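Local coordinates for glycoside hydrolase family protein (Novosphingobium sp. PP1Y, PDB 6Q2F) that probably hydrolyses alpha-L-rhamnosidic bonds, releasing L-rhamnose from glycosides, as a sodium-containing alpha-L-rhamnosidase, at residues G292-S297 against T316-A321; A377-D380 against T384-G387; L954-D957 against A961-V964; K926-W931 against T950-H955. One frame throughout, in Å; residues are numbered along the deposited sequence.

Contact 1: G292-S297 against T316-A321; sequences GTLESS and TTISFA
Leu-294 meets Phe-320 and Ile-318 through a single methyl, CD2. Leu-294 CD2 lies 3.2 Å from Phe-320 CE2 and 3.4 Å from Phe-320 CZ, at the outer end of the ring; this is closer than carbon atoms normally pack, so the exact spacing is doubtful. The two side chains cross at about a right angle. The same methyl also lies 3.8 Å from Ile-318 CD1. Ile-318 and Phe-320 sit two residues apart on one strand and direct their side chains to the same side, with Ile-318 CG1 lying in plane at the edge of the Phe-320 ring, so the leucine methyl meets two neighbouring groups of the same strand. Leu-294 reaches across because its CG stands anti to the backbone N (chi1 177°). The next shell includes Leu-309, which touches both Leu-294 and Ile-318, and Ile-306, which lies against Phe-320. Strand 293-297 belongs to a six-stranded antiparallel sheet and strand 316-325 to a four-stranded one, and no hydrogen bond joins the two segments. The contact therefore spans the interior of a beta-sandwich: three buried hydrocarbon groups meet where the sheets face each other, relying on exclusion of water rather than on polar bonds.

Contact 2: A377-D380 against T384-G387; sequences ALVD and TKAG
A buried lysine-to-carbonyl hydrogen bond ties the short helix 382-385 back to the loop that follows strand 366-374. Lys-385 NZ donates to Asp-380 O at 2.7 Å; the C=O...N angle is 144°, and the amine is tilted 25° from the carbonyl plane. The lysine chain is extended beyond CG and lays its last carbons against the same acceptor, with Lys-385 CE 3.2 Å from Asp-380 O. Farther back, Lys-385 CD passes the CG1 methyl of Val-379 at 4.3 Å. The carboxylate of Asp-380 and the amine do not touch directly: a water accepts from Lys-385 NZ at 2.7 Å and donates to Asp-380 OD2 at 2.7 Å. Asp-547, on helix 543-575, forms a salt bridge with the same amine, while Asp-380 OD1 is engaged by Lys-307 and by the backbone of Ser-319. Just past the lysine, Gly-387 ends the helix with positive phi in a Schellman motif. The buried ammonium is thus gripped by a carbonyl, a water and a carboxylate, a set of partners that probably stabilises its positive charge and fixes the direction of the lysine tip.

Contact 3: L954-D957 against A961-V964; sequences LHLD and AVFV
Strands 949-956 and 961-967 form a beta-arch: the chain leaves one layer of a beta-sandwich, turns through a short connection and returns in the facing layer, and the two strands meet by side chains with no hydrogen bond between the segments. Two leucine-valine pairs carry the contact. Near the turn, Leu-956 CD2 comes within 3.9 Å of Val-962 CG1; one step farther from it, Leu-954 CD1 lies 4.1 Å from Val-964 CG2. In both pairs the side chains cross obliquely, each presenting one methyl to one methyl. The CA-CB bond of Leu-954 points toward the partner strand, whereas that of Leu-956 does not, and only the end of its side chain swings nearer. Val-962 turns its CG1 inward by placing it between its own backbone N and carbonyl carbon (chi1 75°). All four side chains are buried. On the outer side of the arch His-955 NE2 makes a weak hydrogen bond to Asp-957 OD1, which lies in the plane of the imidazole at its edge, 3.2 Å away, and the backbone N of Asp-957 is bound by Glu-960 in the turn. Strand 949-956 runs antiparallel to strands 915-921 and 937-946, and strand 961-967 lies between strands 902-908 and 926-932; strand 937-946 also pairs with 926-932, linking the two sides. Leu-954 also packs on Leu-907, while Phe-963, on the opposite face of its strand, presses against helix 712-726, so that this layer is sandwiched between the arch interior and a helix.

Contact 4: K926-W931 against T950-H955; sequences KQPELW and TVVPLH
Leu-930 and Leu-954 face each other from two strands, their side chains sliding past one another in opposite directions so that Leu-930 CD2 and Leu-954 CD2 meet at 3.7 Å. For Leu-930, CG lies anti to its carbonyl carbon (chi1 -57°) while the rest of the chain extends toward the partner strand; Leu-954 here uses the methyl other than the one it gives to Val-964. Pro-928 and Val-952 likewise pass each other in opposite directions, with the ring carbon CG of Pro-928 3.9 Å from Val-952 CG2. That CG also lies 4.2 Å from Thr-950 CG2, so one corner of the proline ring fits against two successive inward-facing residues. At this end a water links the polar groups: it accepts from Lys-926 N at 2.8 Å and donates to Thr-950 OG1 at 2.9 Å, while that hydroxyl is also hydrogen-bonded to Val-923. Pro-928 further touches Phe-966 and Tyr-943, and Val-952 touches Phe-921. The two strand segments run in roughly the same direction, 28° apart, with axes 9.0 Å from each other and no hydrogen bond between them. Such spacing and apolar filling are those of facing layers in a beta-sandwich.

In the fold
From the N terminus, contact 1 closes a loop of 18 residues that includes strand 303-308, and contact 2, beyond strand 366-374, closes a much shorter one of three residues. The two join where Ser-319 N lies 3.0 Å from Asp-380 OD1, tying the sandwich to the loop beside helix 543-575. Far along the chain, contact 4 brackets strand 937-946; contact 3 begins where it ends, sharing Leu-954 and His-955, and closes the three-residue connection to strand 961-967. No contact nests inside another. Contacts 3 and 4 lie side by side in one beta-sandwich, meeting where strands 926-932 and 961-967 pair, on the other side of the chain's centre from contacts 1 and 2.

Contact 1: G292-S297 against T316-A321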
# COMPACT_ATOMS: atom_id res chain seq x y z
N GLY A 292 -22.79 -17.80 4.15
CA GLY A 292 -23.92 -18.63 3.80
C GLY A 292 -23.51 -20.08 3.71
O GLY A 292 -22.40 -20.38 3.28
N THR A 293 -24.39 -20.99 4.11
CA THR A 293 -24.11 -22.41 4.05
C THR A 293 -25.22 -23.12 3.30
O THR A 293 -26.40 -22.79 3.45
CB THR A 293 -23.94 -23.01 5.46
OG1 THR A 293 -22.86 -22.36 6.14
CG2 THR A 293 -23.65 -24.50 5.39
N LEU A 294 -24.83 -24.08 2.47
CA LEU A 294 -25.75 -24.93 1.74
C LEU A 294 -25.86 -26.25 2.48
O LEU A 294 -24.85 -26.95 2.64
CB LEU A 294 -25.25 -25.15 0.31
CG LEU A 294 -25.98 -26.06 -0.67
CD1 LEU A 294 -27.37 -25.52 -0.96
CD2 LEU A 294 -25.20 -26.26 -1.96
N GLU A 295 -27.08 -26.62 2.84
CA GLU A 295 -27.34 -27.87 3.53
C GLU A 295 -28.43 -28.62 2.80
O GLU A 295 -29.18 -28.05 2.05
CB GLU A 295 -27.78 -27.66 4.97
CG GLU A 295 -27.40 -26.34 5.61
CD GLU A 295 -27.47 -26.40 7.12
OE1 GLU A 295 -28.27 -25.68 7.72
OE2 GLU A 295 -26.72 -27.18 7.72
N SER A 296 -28.49 -29.91 3.02
CA SER A 296 -29.48 -30.76 2.38
C SER A 296 -30.20 -31.57 3.45
O SER A 296 -29.57 -32.30 4.22
CB SER A 296 -28.83 -31.69 1.35
OG SER A 296 -27.87 -32.53 1.96
N SER A 297 -31.53 -31.42 3.51
CA SER A 297 -32.37 -32.19 4.43
C SER A 297 -32.80 -33.47 3.72
O SER A 297 -33.67 -33.44 2.84
CB SER A 297 -33.58 -31.38 4.87
OG SER A 297 -33.32 -29.98 4.81
N THR A 316 -22.31 -15.98 -6.22
CA THR A 316 -21.36 -17.00 -5.79
C THR A 316 -21.86 -18.35 -6.28
O THR A 316 -22.98 -18.75 -5.97
CB THR A 316 -21.21 -17.02 -4.26
OG1 THR A 316 -20.65 -15.78 -3.82
CG2 THR A 316 -20.30 -18.16 -3.84
N THR A 317 -21.02 -19.04 -7.04
CA THR A 317 -21.33 -20.38 -7.52
C THR A 317 -20.39 -21.37 -6.85
O THR A 317 -19.19 -21.12 -6.76
CB THR A 317 -21.18 -20.45 -9.04
OG1 THR A 317 -22.10 -19.52 -9.64
CG2 THR A 317 -21.47 -21.85 -9.54
N ILE A 318 -20.94 -22.46 -6.33
CA ILE A 318 -20.16 -23.54 -5.75
C ILE A 318 -20.61 -24.82 -6.42
O ILE A 318 -21.76 -24.94 -6.84
CB ILE A 318 -20.33 -23.65 -4.22
CG1 ILE A 318 -21.80 -23.82 -3.86
CG2 ILE A 318 -19.70 -22.44 -3.51
CD1 ILE A 318 -22.03 -24.22 -2.42
N SER A 319 -19.69 -25.78 -6.52
CA SER A 319 -19.98 -27.09 -7.07
C SER A 319 -19.44 -28.15 -6.13
O SER A 319 -18.49 -27.91 -5.38
CB SER A 319 -19.37 -27.25 -8.47
OG SER A 319 -19.79 -28.47 -9.05
N PHE A 320 -20.04 -29.34 -6.19
CA PHE A 320 -19.72 -30.36 -5.20
C PHE A 320 -20.07 -31.74 -5.75
O PHE A 320 -20.70 -31.87 -6.80
CB PHE A 320 -20.46 -30.10 -3.89
CG PHE A 320 -21.81 -29.48 -4.09
CD1 PHE A 320 -22.91 -30.25 -4.41
CD2 PHE A 320 -21.98 -28.11 -3.97
CE1 PHE A 320 -24.15 -29.68 -4.60
CE2 PHE A 320 -23.22 -27.53 -4.16
CZ PHE A 320 -24.30 -28.31 -4.48
N ALA A 321 -19.63 -32.76 -5.03
CA ALA A 321 -20.09 -34.11 -5.30
C ALA A 321 -21.61 -34.17 -5.16
O ALA A 321 -22.17 -33.51 -4.28
CB ALA A 321 -19.42 -35.11 -4.35

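Contact 2: A377-D380 against T384-G387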
# COMPACT_ATOMS: atom_id res chain seq x y z
N ALA A 377 -22.34 -30.17 -13.03
CA ALA A 377 -21.19 -29.61 -12.33
C ALA A 377 -20.74 -28.35 -13.04
O ALA A 377 -20.51 -28.36 -14.26
CB ALA A 377 -20.05 -30.63 -12.28
N LEU A 378 -20.63 -27.26 -12.30
CA LEU A 378 -20.15 -26.00 -12.83
C LEU A 378 -18.75 -25.74 -12.30
O LEU A 378 -18.26 -26.41 -11.38
CB LEU A 378 -21.10 -24.85 -12.46
CG LEU A 378 -22.30 -24.51 -13.37
CD1 LEU A 378 -23.05 -25.75 -13.75
CD2 LEU A 378 -23.25 -23.51 -12.70
N VAL A 379 -18.08 -24.75 -12.89
CA VAL A 379 -16.80 -24.32 -12.34
C VAL A 379 -17.02 -23.82 -10.93
O VAL A 379 -17.77 -22.86 -10.70
CB VAL A 379 -16.14 -23.26 -13.22
CG1 VAL A 379 -14.91 -22.70 -12.51
CG2 VAL A 379 -15.76 -23.86 -14.58
N ASP A 380 -16.39 -24.48 -9.97
CA ASP A 380 -16.54 -24.08 -8.58
C ASP A 380 -15.96 -22.68 -8.37
O ASP A 380 -14.81 -22.41 -8.74
CB ASP A 380 -15.85 -25.09 -7.67
CG ASP A 380 -15.95 -24.72 -6.22
OD1 ASP A 380 -17.09 -24.45 -5.77
OD2 ASP A 380 -14.91 -24.67 -5.54
N THR A 384 -15.22 -15.62 -8.82
CA THR A 384 -13.96 -15.06 -8.33
C THR A 384 -12.79 -15.50 -9.20
O THR A 384 -11.89 -14.69 -9.48
CB THR A 384 -13.73 -15.41 -6.85
OG1 THR A 384 -12.47 -14.86 -6.42
CG2 THR A 384 -13.74 -16.89 -6.59
N LYS A 385 -12.80 -16.74 -9.69
CA LYS A 385 -11.69 -17.21 -10.52
C LYS A 385 -11.63 -16.46 -11.85
O LYS A 385 -10.55 -16.31 -12.42
CB LYS A 385 -11.80 -18.72 -10.79
CG LYS A 385 -11.52 -19.59 -9.57
CD LYS A 385 -11.96 -21.04 -9.83
CE LYS A 385 -11.69 -21.93 -8.60
NZ LYS A 385 -12.25 -23.30 -8.77
N ALA A 386 -12.77 -15.97 -12.33
CA ALA A 386 -12.82 -15.19 -13.56
C ALA A 386 -12.53 -13.72 -13.32
O ALA A 386 -12.56 -12.94 -14.27
CB ALA A 386 -14.19 -15.34 -14.23
N GLY A 387 -12.27 -13.32 -12.08
CA GLY A 387 -11.89 -11.95 -11.81
C GLY A 387 -13.03 -10.98 -11.57
O GLY A 387 -12.80 -9.77 -11.55
O HOH W 1 -12.43 -24.82 -6.53

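Contact 3: L954-D957 against A961-V964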
# COMPACT_ATOMS: atom_id res chain seq x y z
N LEU A 954 26.93 -0.16 22.05
CA LEU A 954 25.99 0.90 21.75
C LEU A 954 25.02 1.09 22.90
O LEU A 954 24.53 0.11 23.47
CB LEU A 954 25.18 0.62 20.48
CG LEU A 954 25.89 0.73 19.13
CD1 LEU A 954 24.87 0.46 18.05
CD2 LEU A 954 26.49 2.12 18.96
N HIS A 955 24.76 2.34 23.23
CA HIS A 955 23.62 2.66 24.06
C HIS A 955 22.56 3.27 23.16
O HIS A 955 22.86 4.19 22.39
CB HIS A 955 23.96 3.64 25.19
CG HIS A 955 22.76 4.03 25.98
ND1 HIS A 955 22.29 3.27 27.03
CD2 HIS A 955 21.88 5.06 25.84
CE1 HIS A 955 21.21 3.84 27.53
NE2 HIS A 955 20.93 4.92 26.82
N LEU A 956 21.35 2.75 23.24
CA LEU A 956 20.25 3.26 22.45
C LEU A 956 19.15 3.72 23.40
O LEU A 956 18.66 2.93 24.21
CB LEU A 956 19.74 2.19 21.49
CG LEU A 956 20.71 1.86 20.35
CD1 LEU A 956 20.20 0.68 19.51
CD2 LEU A 956 20.92 3.09 19.48
N ASP A 957 18.79 5.00 23.33
CA ASP A 957 17.63 5.45 24.07
C ASP A 957 16.38 4.77 23.50
O ASP A 957 16.40 4.20 22.40
CB ASP A 957 17.47 6.97 23.98
CG ASP A 957 18.67 7.72 24.51
OD1 ASP A 957 19.20 7.30 25.57
OD2 ASP A 957 19.08 8.72 23.88
N ALA A 961 17.03 6.15 16.91
CA ALA A 961 17.49 5.75 15.60
C ALA A 961 18.87 6.36 15.40
O ALA A 961 19.08 7.52 15.74
CB ALA A 961 16.53 6.23 14.50
N VAL A 962 19.80 5.60 14.83
CA VAL A 962 21.15 6.11 14.68
C VAL A 962 21.82 5.43 13.51
O VAL A 962 21.50 4.30 13.15
CB VAL A 962 21.96 5.92 15.99
CG1 VAL A 962 22.38 4.46 16.17
CG2 VAL A 962 23.16 6.86 16.02
N PHE A 963 22.77 6.13 12.91
CA PHE A 963 23.57 5.58 11.84
C PHE A 963 24.94 5.19 12.40
O PHE A 963 25.58 5.99 13.08
CB PHE A 963 23.68 6.59 10.70
CG PHE A 963 22.37 6.84 10.00
CD1 PHE A 963 21.48 7.79 10.48
CD2 PHE A 963 22.04 6.12 8.86
CE1 PHE A 963 20.26 8.03 9.83
CE2 PHE A 963 20.83 6.35 8.19
CZ PHE A 963 19.94 7.30 8.67
N VAL A 964 25.34 3.95 12.16
CA VAL A 964 26.69 3.49 12.46
C VAL A 964 27.41 3.44 11.12
O VAL A 964 27.07 2.64 10.24
CB VAL A 964 26.70 2.14 13.20
CG1 VAL A 964 28.12 1.80 13.71
CG2 VAL A 964 25.74 2.19 14.38

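Contact 4: K926-W931 against T950-H955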
# COMPACT_ATOMS: atom_id res chain seq x y z
N LYS A 926 37.37 -0.59 8.94
CA LYS A 926 36.81 0.75 9.04
C LYS A 926 36.61 1.13 10.50
O LYS A 926 36.20 0.30 11.32
CB LYS A 926 35.47 0.83 8.29
CG LYS A 926 35.55 0.57 6.78
CD LYS A 926 36.14 1.78 6.04
CE LYS A 926 35.91 1.67 4.51
NZ LYS A 926 36.47 2.83 3.76
N GLN A 927 36.87 2.38 10.85
CA GLN A 927 36.57 2.80 12.21
C GLN A 927 35.18 3.38 12.25
O GLN A 927 34.91 4.40 11.60
CB GLN A 927 37.60 3.78 12.76
CG GLN A 927 37.91 5.01 11.99
CD GLN A 927 38.74 5.94 12.84
OE1 GLN A 927 38.51 6.04 14.04
NE2 GLN A 927 39.74 6.59 12.24
N PRO A 928 34.26 2.75 12.96
CA PRO A 928 32.87 3.20 12.93
C PRO A 928 32.73 4.54 13.61
O PRO A 928 33.52 4.90 14.48
CB PRO A 928 32.12 2.10 13.70
CG PRO A 928 33.16 1.47 14.57
CD PRO A 928 34.46 1.59 13.84
N GLU A 929 31.72 5.30 13.18
CA GLU A 929 31.29 6.51 13.86
C GLU A 929 29.78 6.53 13.91
O GLU A 929 29.11 6.02 13.00
CB GLU A 929 31.79 7.77 13.14
CG GLU A 929 33.28 8.04 13.29
CD GLU A 929 33.69 9.36 12.64
OE1 GLU A 929 33.06 9.74 11.62
OE2 GLU A 929 34.63 10.01 13.16
N LEU A 930 29.23 7.10 14.98
CA LEU A 930 27.80 7.36 15.03
C LEU A 930 27.49 8.68 14.35
O LEU A 930 28.11 9.70 14.66
CB LEU A 930 27.27 7.40 16.46
CG LEU A 930 27.51 6.18 17.34
CD1 LEU A 930 26.91 6.41 18.72
CD2 LEU A 930 26.95 4.95 16.68
N TRP A 931 26.51 8.67 13.45
CA TRP A 931 25.99 9.89 12.83
C TRP A 931 24.57 10.13 13.32
O TRP A 931 23.73 9.23 13.26
CB TRP A 931 26.01 9.81 11.31
CG TRP A 931 27.36 9.80 10.70
CD1 TRP A 931 28.50 9.28 11.24
CD2 TRP A 931 27.74 10.33 9.42
NE1 TRP A 931 29.56 9.46 10.38
CE2 TRP A 931 29.12 10.10 9.25
CE3 TRP A 931 27.04 11.00 8.40
CZ2 TRP A 931 29.82 10.49 8.12
CZ3 TRP A 931 27.73 11.39 7.27
CH2 TRP A 931 29.11 11.14 7.13
N THR A 950 33.03 -6.31 13.17
CA THR A 950 33.33 -5.21 14.07
C THR A 950 32.28 -5.24 15.18
O THR A 950 31.08 -5.35 14.89
CB THR A 950 33.31 -3.87 13.34
OG1 THR A 950 34.31 -3.88 12.31
CG2 THR A 950 33.59 -2.70 14.31
N VAL A 951 32.73 -5.17 16.41
CA VAL A 951 31.84 -5.16 17.55
C VAL A 951 31.85 -3.78 18.17
O VAL A 951 32.88 -3.23 18.46
CB VAL A 951 32.22 -6.21 18.59
CG1 VAL A 951 31.16 -6.34 19.63
CG2 VAL A 951 32.46 -7.54 17.94
N VAL A 952 30.68 -3.20 18.34
CA VAL A 952 30.58 -1.87 18.86
C VAL A 952 29.65 -1.81 20.02
O VAL A 952 28.54 -2.22 19.90
CB VAL A 952 30.04 -0.93 17.79
CG1 VAL A 952 29.98 0.49 18.27
CG2 VAL A 952 30.89 -1.02 16.55
N PRO A 953 30.07 -1.28 21.15
CA PRO A 953 29.13 -1.18 22.26
C PRO A 953 28.22 0.02 22.00
O PRO A 953 28.71 1.08 21.75
CB PRO A 953 30.01 -0.96 23.46
CG PRO A 953 31.25 -0.38 22.92
CD PRO A 953 31.43 -0.97 21.56
N LEU A 954 26.93 -0.16 22.05
CA LEU A 954 25.99 0.90 21.75
C LEU A 954 25.02 1.09 22.90
O LEU A 954 24.53 0.11 23.47
CB LEU A 954 25.18 0.62 20.48
CG LEU A 954 25.89 0.73 19.13
CD1 LEU A 954 24.87 0.46 18.05
CD2 LEU A 954 26.49 2.12 18.96
N HIS A 955 24.76 2.34 23.23
CA HIS A 955 23.62 2.66 24.06
C HIS A 955 22.56 3.27 23.16
O HIS A 955 22.86 4.19 22.39
CB HIS A 955 23.96 3.64 25.19
CG HIS A 955 22.76 4.03 25.98
ND1 HIS A 955 22.29 3.27 27.03
CD2 HIS A 955 21.88 5.06 25.84
CE1 HIS A 955 21.21 3.84 27.53
NE2 HIS A 955 20.93 4.92 26.82
O HOH W 2 35.35 -2.03 10.31